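Sulfate adenylyltransferase, adenylylsulfate kinase (Thiobacillus denitrificans, PDB 3CR8) is an APS kinase that phosphorylates adenosine 5'-phosphosulfate with ATP, probably to supply activated sulfate. Local coordinates at residues L16-K26 / E132-P140; E46-S54 / L248-F256. All blocks are in the same frame, centred on the assembly; numbering follows the deposited sequence.

Contact 1: residues L16-K26 / E132-P140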
loop_
_atom_site.group_PDB
_atom_site.type_symbol
_atom_site.label_atom_id
_atom_site.label_comp_id
_atom_site.label_asym_id
_atom_site.label_seq_id
_atom_site.Cartn_x
_atom_site.Cartn_y
_atom_site.Cartn_z
ATOM N N LEU A 16 13.487 -29.937 -45.132
ATOM C CA LEU A 16 13.662 -29.523 -46.503
ATOM C C LEU A 16 14.839 -28.552 -46.649
ATOM O O LEU A 16 14.978 -27.875 -47.683
ATOM C CB LEU A 16 12.353 -28.865 -46.998
ATOM C CG LEU A 16 11.461 -29.759 -47.845
ATOM C CD1 LEU A 16 11.466 -31.160 -47.299
ATOM C CD2 LEU A 16 10.070 -29.195 -47.928
ATOM N N ILE A 17 15.677 -28.463 -45.623
ATOM C CA ILE A 17 16.804 -27.541 -45.684
ATOM C C ILE A 17 18.141 -28.204 -45.413
ATOM O O ILE A 17 18.525 -28.411 -44.262
ATOM C CB ILE A 17 16.628 -26.367 -44.745
ATOM C CG1 ILE A 17 15.479 -25.489 -45.212
ATOM C CG2 ILE A 17 17.863 -25.530 -44.722
ATOM C CD1 ILE A 17 15.180 -24.321 -44.282
ATOM N N ASP A 18 18.832 -28.531 -46.502
ATOM C CA ASP A 18 20.133 -29.177 -46.475
ATOM C C ASP A 18 21.173 -28.108 -46.706
ATOM O O ASP A 18 21.315 -27.631 -47.820
ATOM C CB ASP A 18 20.221 -30.225 -47.595
ATOM C CG ASP A 18 21.443 -31.131 -47.469
ATOM O OD1 ASP A 18 22.378 -30.787 -46.697
ATOM O OD2 ASP A 18 21.459 -32.190 -48.146
ATOM N N PRO A 19 21.912 -27.724 -45.653
ATOM C CA PRO A 19 22.924 -26.662 -45.794
ATOM C C PRO A 19 24.060 -27.012 -46.784
ATOM O O PRO A 19 24.461 -26.157 -47.548
ATOM C CB PRO A 19 23.457 -26.486 -44.360
ATOM C CG PRO A 19 22.472 -27.209 -43.467
ATOM C CD PRO A 19 21.901 -28.307 -44.300
ATOM N N GLU A 20 24.384 -28.278 -46.851
ATOM C CA GLU A 20 25.134 -28.765 -47.948
ATOM C C GLU A 20 24.575 -28.305 -49.285
ATOM O O GLU A 20 25.380 -28.073 -50.164
ATOM C CB GLU A 20 25.200 -30.279 -47.916
ATOM N N LYS A 21 23.255 -28.184 -49.524
ATOM C CA LYS A 21 22.976 -27.782 -50.884
ATOM C C LYS A 21 22.676 -26.272 -50.944
ATOM O O LYS A 21 22.158 -25.787 -51.947
ATOM C CB LYS A 21 21.805 -28.600 -51.445
ATOM C CG LYS A 21 21.987 -30.098 -51.310
ATOM C CD LYS A 21 21.026 -30.865 -52.197
ATOM C CE LYS A 21 19.594 -30.401 -51.995
ATOM N NZ LYS A 21 18.645 -31.418 -52.517
ATOM N N ARG A 22 23.034 -25.522 -49.888
ATOM C CA ARG A 22 22.556 -24.132 -49.686
ATOM C C ARG A 22 23.131 -23.075 -50.642
ATOM O O ARG A 22 22.418 -22.187 -51.115
ATOM C CB ARG A 22 22.764 -23.679 -48.228
ATOM C CG ARG A 22 21.677 -22.727 -47.665
ATOM C CD ARG A 22 22.205 -21.313 -47.429
ATOM N NE ARG A 22 23.183 -21.273 -46.345
ATOM C CZ ARG A 22 24.105 -20.326 -46.198
ATOM N NH1 ARG A 22 24.183 -19.335 -47.077
ATOM N NH2 ARG A 22 24.955 -20.378 -45.178
ATOM N N GLU A 23 24.437 -23.149 -50.898
ATOM C CA GLU A 23 25.066 -22.205 -51.825
ATOM C C GLU A 23 24.624 -22.468 -53.259
ATOM O O GLU A 23 24.330 -21.539 -54.012
ATOM C CB GLU A 23 26.601 -22.231 -51.722
ATOM C CG GLU A 23 27.200 -20.974 -51.101
ATOM C CD GLU A 23 26.348 -20.432 -49.956
ATOM O OE1 GLU A 23 25.694 -19.374 -50.138
ATOM O OE2 GLU A 23 26.322 -21.070 -48.879
ATOM N N ALA A 24 24.582 -23.742 -53.628
ATOM C CA ALA A 24 24.112 -24.136 -54.943
ATOM C C ALA A 24 22.703 -23.603 -55.231
ATOM O O ALA A 24 22.413 -23.199 -56.347
ATOM C CB ALA A 24 24.156 -25.645 -55.081
ATOM N N LEU A 25 21.830 -23.589 -54.226
ATOM C CA LEU A 25 20.456 -23.117 -54.427
ATOM C C LEU A 25 20.375 -21.608 -54.563
ATOM O O LEU A 25 19.722 -21.101 -55.467
ATOM C CB LEU A 25 19.536 -23.590 -53.296
ATOM C CG LEU A 25 19.291 -25.102 -53.215
ATOM C CD1 LEU A 25 18.626 -25.486 -51.901
ATOM C CD2 LEU A 25 18.485 -25.591 -54.407
ATOM N N LYS A 26 21.029 -20.887 -53.664
ATOM C CA LYS A 26 21.090 -19.430 -53.778
ATOM C C LYS A 26 21.710 -18.996 -55.116
ATOM O O LYS A 26 21.364 -17.954 -55.648
ATOM C CB LYS A 26 21.823 -18.804 -52.576
ATOM C CG LYS A 26 20.990 -18.817 -51.293
ATOM C CD LYS A 26 21.648 -18.132 -50.097
ATOM C CE LYS A 26 20.634 -18.008 -48.944
ATOM N NZ LYS A 26 21.205 -17.508 -47.656
ATOM N N GLU A 132 7.873 -30.791 -55.341
ATOM C CA GLU A 132 8.869 -30.942 -54.301
ATOM C C GLU A 132 9.547 -29.619 -54.001
ATOM O O GLU A 132 9.658 -28.748 -54.862
ATOM C CB GLU A 132 9.898 -31.963 -54.725
ATOM C CG GLU A 132 9.315 -33.336 -54.913
ATOM C CD GLU A 132 8.714 -33.865 -53.655
ATOM O OE1 GLU A 132 9.350 -33.745 -52.595
ATOM O OE2 GLU A 132 7.594 -34.400 -53.711
ATOM N N VAL A 133 9.990 -29.454 -52.768
ATOM C CA VAL A 133 10.571 -28.188 -52.355
ATOM C C VAL A 133 11.991 -28.422 -51.872
ATOM O O VAL A 133 12.248 -29.406 -51.196
ATOM C CB VAL A 133 9.733 -27.523 -51.236
ATOM C CG1 VAL A 133 10.436 -26.290 -50.701
ATOM C CG2 VAL A 133 8.366 -27.167 -51.757
ATOM N N GLU A 134 12.916 -27.539 -52.256
ATOM C CA GLU A 134 14.281 -27.574 -51.722
ATOM C C GLU A 134 14.557 -26.230 -51.098
ATOM O O GLU A 134 14.571 -25.211 -51.796
ATOM C CB GLU A 134 15.335 -27.858 -52.805
ATOM C CG GLU A 134 15.340 -29.271 -53.368
ATOM C CD GLU A 134 16.043 -29.374 -54.727
ATOM O OE1 GLU A 134 15.798 -28.526 -55.611
ATOM O OE2 GLU A 134 16.829 -30.317 -54.931
ATOM N N GLY A 135 14.788 -26.234 -49.788
ATOM C CA GLY A 135 14.979 -25.004 -49.044
ATOM C C GLY A 135 16.400 -24.527 -48.797
ATOM O O GLY A 135 17.312 -25.313 -48.516
ATOM N N ALA A 136 16.573 -23.215 -48.893
ATOM C CA ALA A 136 17.852 -22.564 -48.608
ATOM C C ALA A 136 17.824 -21.873 -47.248
ATOM O O ALA A 136 18.695 -22.094 -46.413
ATOM C CB ALA A 136 18.168 -21.544 -49.693
ATOM N N ALA A 137 16.809 -21.032 -47.056
ATOM C CA ALA A 137 16.624 -20.241 -45.857
ATOM C C ALA A 137 15.177 -20.273 -45.386
ATOM O O ALA A 137 14.271 -20.508 -46.179
ATOM C CB ALA A 137 17.021 -18.818 -46.122
ATOM N N LEU A 138 14.969 -20.029 -44.090
ATOM C CA LEU A 138 13.630 -19.834 -43.542
ATOM C C LEU A 138 13.252 -18.357 -43.542
ATOM O O LEU A 138 14.110 -17.485 -43.489
ATOM C CB LEU A 138 13.526 -20.353 -42.106
ATOM C CG LEU A 138 14.222 -21.643 -41.699
ATOM C CD1 LEU A 138 15.757 -21.468 -41.721
ATOM C CD2 LEU A 138 13.759 -21.980 -40.315
ATOM N N PRO A 139 11.950 -18.071 -43.581
ATOM C CA PRO A 139 11.530 -16.673 -43.464
ATOM C C PRO A 139 12.268 -15.953 -42.348
ATOM O O PRO A 139 12.366 -16.473 -41.237
ATOM C CB PRO A 139 10.042 -16.793 -43.135
ATOM C CG PRO A 139 9.632 -18.058 -43.820
ATOM C CD PRO A 139 10.799 -18.984 -43.710
ATOM N N PRO A 140 12.802 -14.757 -42.639
ATOM C CA PRO A 140 13.531 -14.036 -41.595
ATOM C C PRO A 140 12.598 -13.654 -40.452
ATOM O O PRO A 140 11.513 -13.134 -40.682
ATOM C CB PRO A 140 14.045 -12.790 -42.322
ATOM C CG PRO A 140 13.913 -13.092 -43.773
ATOM C CD PRO A 140 12.716 -13.975 -43.879
#

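Contact 2: residues E46-S54 / L248-F256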
loop_
_atom_site.group_PDB
_atom_site.type_symbol
_atom_site.label_atom_id
_atom_site.label_comp_id
_atom_site.label_asym_id
_atom_site.label_seq_id
_atom_site.Cartn_x
_atom_site.Cartn_y
_atom_site.Cartn_z
ATOM N N GLU A 46 7.192 -22.300 -44.502
ATOM C CA GLU A 46 7.996 -22.567 -43.313
ATOM C C GLU A 46 7.542 -23.829 -42.553
ATOM O O GLU A 46 8.348 -24.656 -42.107
ATOM C CB GLU A 46 7.940 -21.369 -42.393
ATOM C CG GLU A 46 8.828 -21.487 -41.217
ATOM C CD GLU A 46 8.728 -20.281 -40.323
ATOM O OE1 GLU A 46 8.070 -19.299 -40.727
ATOM O OE2 GLU A 46 9.294 -20.318 -39.209
ATOM N N MET A 47 6.237 -23.975 -42.401
ATOM C CA MET A 47 5.705 -25.183 -41.804
ATOM C C MET A 47 6.180 -26.410 -42.585
ATOM O O MET A 47 6.612 -27.415 -42.003
ATOM C CB MET A 47 4.170 -25.146 -41.749
ATOM C CG MET A 47 3.581 -24.123 -40.786
ATOM S SD MET A 47 3.489 -24.734 -39.103
ATOM C CE MET A 47 5.205 -24.686 -38.638
ATOM N N LEU A 48 6.094 -26.336 -43.911
ATOM C CA LEU A 48 6.421 -27.498 -44.716
ATOM C C LEU A 48 7.927 -27.712 -44.702
ATOM O O LEU A 48 8.436 -28.807 -44.459
ATOM C CB LEU A 48 5.929 -27.315 -46.137
ATOM C CG LEU A 48 6.436 -28.416 -47.056
ATOM C CD1 LEU A 48 5.454 -29.575 -46.995
ATOM C CD2 LEU A 48 6.585 -27.882 -48.464
ATOM N N MET A 49 8.641 -26.626 -44.915
ATOM C CA MET A 49 10.090 -26.675 -45.024
ATOM C C MET A 49 10.685 -27.265 -43.766
ATOM O O MET A 49 11.820 -27.696 -43.756
ATOM C CB MET A 49 10.632 -25.259 -45.243
ATOM C CG MET A 49 11.860 -25.206 -46.055
ATOM S SD MET A 49 11.807 -23.751 -47.038
ATOM C CE MET A 49 11.352 -22.494 -45.843
ATOM N N THR A 50 9.901 -27.292 -42.702
ATOM C CA THR A 50 10.478 -27.399 -41.375
ATOM C C THR A 50 10.055 -28.671 -40.639
ATOM O O THR A 50 10.583 -28.995 -39.583
ATOM C CB THR A 50 10.179 -26.119 -40.564
ATOM O OG1 THR A 50 11.405 -25.572 -40.079
ATOM C CG2 THR A 50 9.214 -26.374 -39.411
ATOM N N GLY A 51 9.109 -29.405 -41.204
ATOM C CA GLY A 51 8.769 -30.698 -40.646
ATOM C C GLY A 51 7.465 -30.720 -39.877
ATOM O O GLY A 51 7.044 -31.763 -39.401
ATOM N N ALA A 52 6.812 -29.578 -39.754
ATOM C CA ALA A 52 5.540 -29.521 -39.044
ATOM C C ALA A 52 4.490 -30.402 -39.733
ATOM O O ALA A 52 3.488 -30.774 -39.125
ATOM C CB ALA A 52 5.050 -28.066 -38.937
ATOM N N TYR A 53 4.737 -30.725 -41.004
ATOM C CA TYR A 53 3.797 -31.481 -41.825
ATOM C C TYR A 53 4.376 -32.797 -42.309
ATOM O O TYR A 53 3.869 -33.353 -43.274
ATOM C CB TYR A 53 3.377 -30.704 -43.069
ATOM C CG TYR A 53 2.619 -29.424 -42.833
ATOM C CD1 TYR A 53 1.726 -29.313 -41.797
ATOM C CD2 TYR A 53 2.776 -28.326 -43.677
ATOM C CE1 TYR A 53 1.026 -28.135 -41.600
ATOM C CE2 TYR A 53 2.083 -27.155 -43.473
ATOM C CZ TYR A 53 1.221 -27.067 -42.444
ATOM O OH TYR A 53 0.513 -25.927 -42.243
ATOM N N SER A 54 5.450 -33.263 -41.674
ATOM C CA SER A 54 6.006 -34.573 -41.964
ATOM C C SER A 54 4.853 -35.525 -41.999
ATOM O O SER A 54 4.024 -35.488 -41.119
ATOM C CB SER A 54 6.951 -34.984 -40.853
ATOM O OG SER A 54 7.902 -33.965 -40.612
ATOM N N LEU A 248 -5.392 -31.585 -38.509
ATOM C CA LEU A 248 -4.097 -31.146 -38.991
ATOM C C LEU A 248 -3.298 -30.698 -37.778
ATOM O O LEU A 248 -2.128 -31.084 -37.618
ATOM C CB LEU A 248 -4.247 -29.990 -39.983
ATOM C CG LEU A 248 -3.264 -29.906 -41.166
ATOM C CD1 LEU A 248 -3.082 -28.481 -41.686
ATOM C CD2 LEU A 248 -1.930 -30.466 -40.809
ATOM N N ARG A 249 -3.936 -29.891 -36.928
ATOM C CA ARG A 249 -3.258 -29.300 -35.794
ATOM C C ARG A 249 -2.737 -30.406 -34.902
ATOM O O ARG A 249 -1.633 -30.326 -34.363
ATOM C CB ARG A 249 -4.184 -28.346 -35.053
ATOM C CG ARG A 249 -4.333 -27.021 -35.760
ATOM C CD ARG A 249 -5.511 -26.259 -35.240
ATOM N NE ARG A 249 -5.452 -26.129 -33.794
ATOM C CZ ARG A 249 -6.522 -25.959 -33.033
ATOM N NH1 ARG A 249 -7.721 -25.922 -33.595
ATOM N NH2 ARG A 249 -6.393 -25.843 -31.721
ATOM N N ALA A 250 -3.536 -31.459 -34.781
ATOM C CA ALA A 250 -3.133 -32.682 -34.078
ATOM C C ALA A 250 -1.879 -33.282 -34.691
ATOM O O ALA A 250 -1.040 -33.837 -33.977
ATOM C CB ALA A 250 -4.219 -33.689 -34.149
ATOM N N ILE A 251 -1.764 -33.197 -36.019
ATOM C CA ILE A 251 -0.598 -33.733 -36.708
ATOM C C ILE A 251 0.601 -32.863 -36.483
ATOM O O ILE A 251 1.682 -33.378 -36.217
ATOM C CB ILE A 251 -0.802 -33.906 -38.209
ATOM C CG1 ILE A 251 -1.975 -34.861 -38.476
ATOM C CG2 ILE A 251 0.478 -34.430 -38.852
ATOM C CD1 ILE A 251 -1.987 -35.518 -39.847
ATOM N N VAL A 252 0.434 -31.551 -36.571
ATOM C CA VAL A 252 1.585 -30.707 -36.297
ATOM C C VAL A 252 1.935 -30.797 -34.818
ATOM O O VAL A 252 3.108 -30.742 -34.448
ATOM C CB VAL A 252 1.421 -29.247 -36.778
ATOM C CG1 VAL A 252 0.275 -29.118 -37.785
ATOM C CG2 VAL A 252 1.245 -28.316 -35.615
ATOM N N ALA A 253 0.931 -30.980 -33.967
ATOM C CA ALA A 253 1.216 -31.160 -32.546
ATOM C C ALA A 253 2.112 -32.377 -32.370
ATOM O O ALA A 253 3.075 -32.381 -31.593
ATOM C CB ALA A 253 -0.045 -31.342 -31.777
ATOM N N ARG A 254 1.783 -33.427 -33.104
ATOM C CA ARG A 254 2.592 -34.621 -33.073
ATOM C C ARG A 254 3.995 -34.385 -33.584
ATOM O O ARG A 254 4.959 -34.913 -33.027
ATOM C CB ARG A 254 1.971 -35.707 -33.915
ATOM C CG ARG A 254 2.779 -36.972 -33.837
ATOM C CD ARG A 254 2.300 -38.012 -34.795
ATOM N NE ARG A 254 3.130 -39.191 -34.694
ATOM C CZ ARG A 254 2.794 -40.362 -35.189
ATOM N NH1 ARG A 254 1.634 -40.489 -35.812
ATOM N NH2 ARG A 254 3.618 -41.393 -35.068
ATOM N N ASN A 255 4.120 -33.615 -34.661
ATOM C CA ASN A 255 5.441 -33.383 -35.236
ATOM C C ASN A 255 6.316 -32.523 -34.338
ATOM O O ASN A 255 7.531 -32.623 -34.346
ATOM C CB ASN A 255 5.330 -32.832 -36.649
ATOM C CG ASN A 255 4.961 -33.910 -37.663
ATOM O OD1 ASN A 255 5.395 -35.058 -37.535
ATOM N ND2 ASN A 255 4.157 -33.545 -38.674
ATOM N N PHE A 256 5.687 -31.709 -33.510
ATOM C CA PHE A 256 6.442 -30.924 -32.536
ATOM C C PHE A 256 6.829 -31.711 -31.255
ATOM O O PHE A 256 7.675 -31.278 -30.468
ATOM C CB PHE A 256 5.665 -29.668 -32.171
ATOM C CG PHE A 256 5.917 -28.501 -33.091
ATOM C CD1 PHE A 256 6.995 -27.670 -32.877
ATOM C CD2 PHE A 256 5.055 -28.224 -34.156
ATOM C CE1 PHE A 256 7.224 -26.594 -33.703
ATOM C CE2 PHE A 256 5.289 -27.160 -34.979
ATOM C CZ PHE A 256 6.379 -26.345 -34.756
#

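Contact 1: residues L16-K26 / E132-P140
Leu16 meets the end of strand 126-135 with both its backbone and its side chain. Its carbonyl O takes the backbone N-H of Gly135 at 2.7 Å (Gly135 N to Leu16 O). The Leu16 side chain runs at about a right angle to Val133, with its CD2 branch 3.7 Å from Val133 CB. Ile17 lies over the backbone of Gly135, which has no side chain to hold it off. Its CG1 branch, set beside the backbone N (chi1 -67°), carries CD1 to within 3.8 Å of Leu138 CG. CG1 and CG2 both lie by Gly135 O, and CG2 also nears Ala136 O.

Lys21, at the N-cap position of helix 22-30, crosses Glu134 and ends in a salt bridge, NZ to OE2 of Glu134 at 3.2 Å. The ammonium comes to the anti side of OE2 and somewhat out of the carboxylate plane. The other oxygen, OE1, is paired with Arg101, so two cations share the carboxylate. Arg22 touches with its aliphatic part, CG lying 3.3 Å from Ala136 O. One turn on, Leu25 places CD1 3.6 Å from Gly135 O, and both its methyls reach Glu134 CB. Lys26 adds its CG against the methyl of Ala136.

The contact lies in the PUA-like domain. Helix 22-30 packs where strand 126-135 runs out, and strand 111-117 flanks it there, with Met111 touching both Leu25 and Ala136. On the side of helix 39-50, Leu16 reaches Leu48.

Contact 2: residues E46-S54 / L248-F256
The amide nitrogen of Asn255 is gripped by two carbonyl oxygens of the turn that follows helix 39-50. Asn255 ND2 gives one bond to Ala52 O at 2.9 Å and another to Ser54 O at 3.1 Å. Both acceptors lie close to the amide plane of Asn255, and both bonds are fairly straight, at 168° and 159°. The carbonyls are used differently. Ser54 O is met in its own plane, on a lone pair, whereas at Ala52 O the donor stands above the carbonyl plane. Ala52 O also lies 3.4 Å from Val252 CA in a CA-H...O contact. Asn255 OD1 accepts from the backbone N of Tyr9, so three bonds fix the rotation of this buried amide.

The turn is also braced from within. Ser54 OG, placed beside its own backbone N (chi1 -52°), gives a 2.7 Å bond to Gly51 O. The N-H of Ser54 reaches the same oxygen from the same face.

Apolar groups pack around this polar centre. Ala52 CB lies 4.1 Å from Phe256 CE2, while Met47 CE comes to the edge of that ring. His197 meets Phe256 edge-to-face. Tyr53 lies alongside Val252, whose CG1 is at the edge of the tyrosine ring. Leu248 CD2 approaches Tyr53 CE1 obliquely, at 3.8 Å. The Tyr53 hydroxyl is hydrogen-bonded to Glu44.

The arrangement joins the PUA-like part of the chain to helix 244-256 of the ATP-sulfurylase part. Helix 39-50 ends in a Schellman motif with Gly51 at positive phi. A type I beta turn from Gly51 to Ser54 follows, whose carbonyls of Ala52 and Ser54 are bonded by the asparagine side chain.

In the fold
Helix 39-50 connects the two contacts, whose centres are about 18 Å apart. Met49 O probably accepts a hydrogen bond from Leu16 N, at 3.1 Å. The Met49 side chain packs on contact 1 as well, with CG 3.7 Å from Ile17 CG1 and CE 3.5 Å from Ala137 O. Pro139 rests against Glu46. Contact 1 lies within the PUA-like domain, whereas contact 2 joins that domain to the ATP-sulfurylase region. Their segments alternate along the chain. Both lie away from the predicted ATP-binding loop, residues 376-383, in the APS kinase region, and no other chain of the hexamer touches either contact.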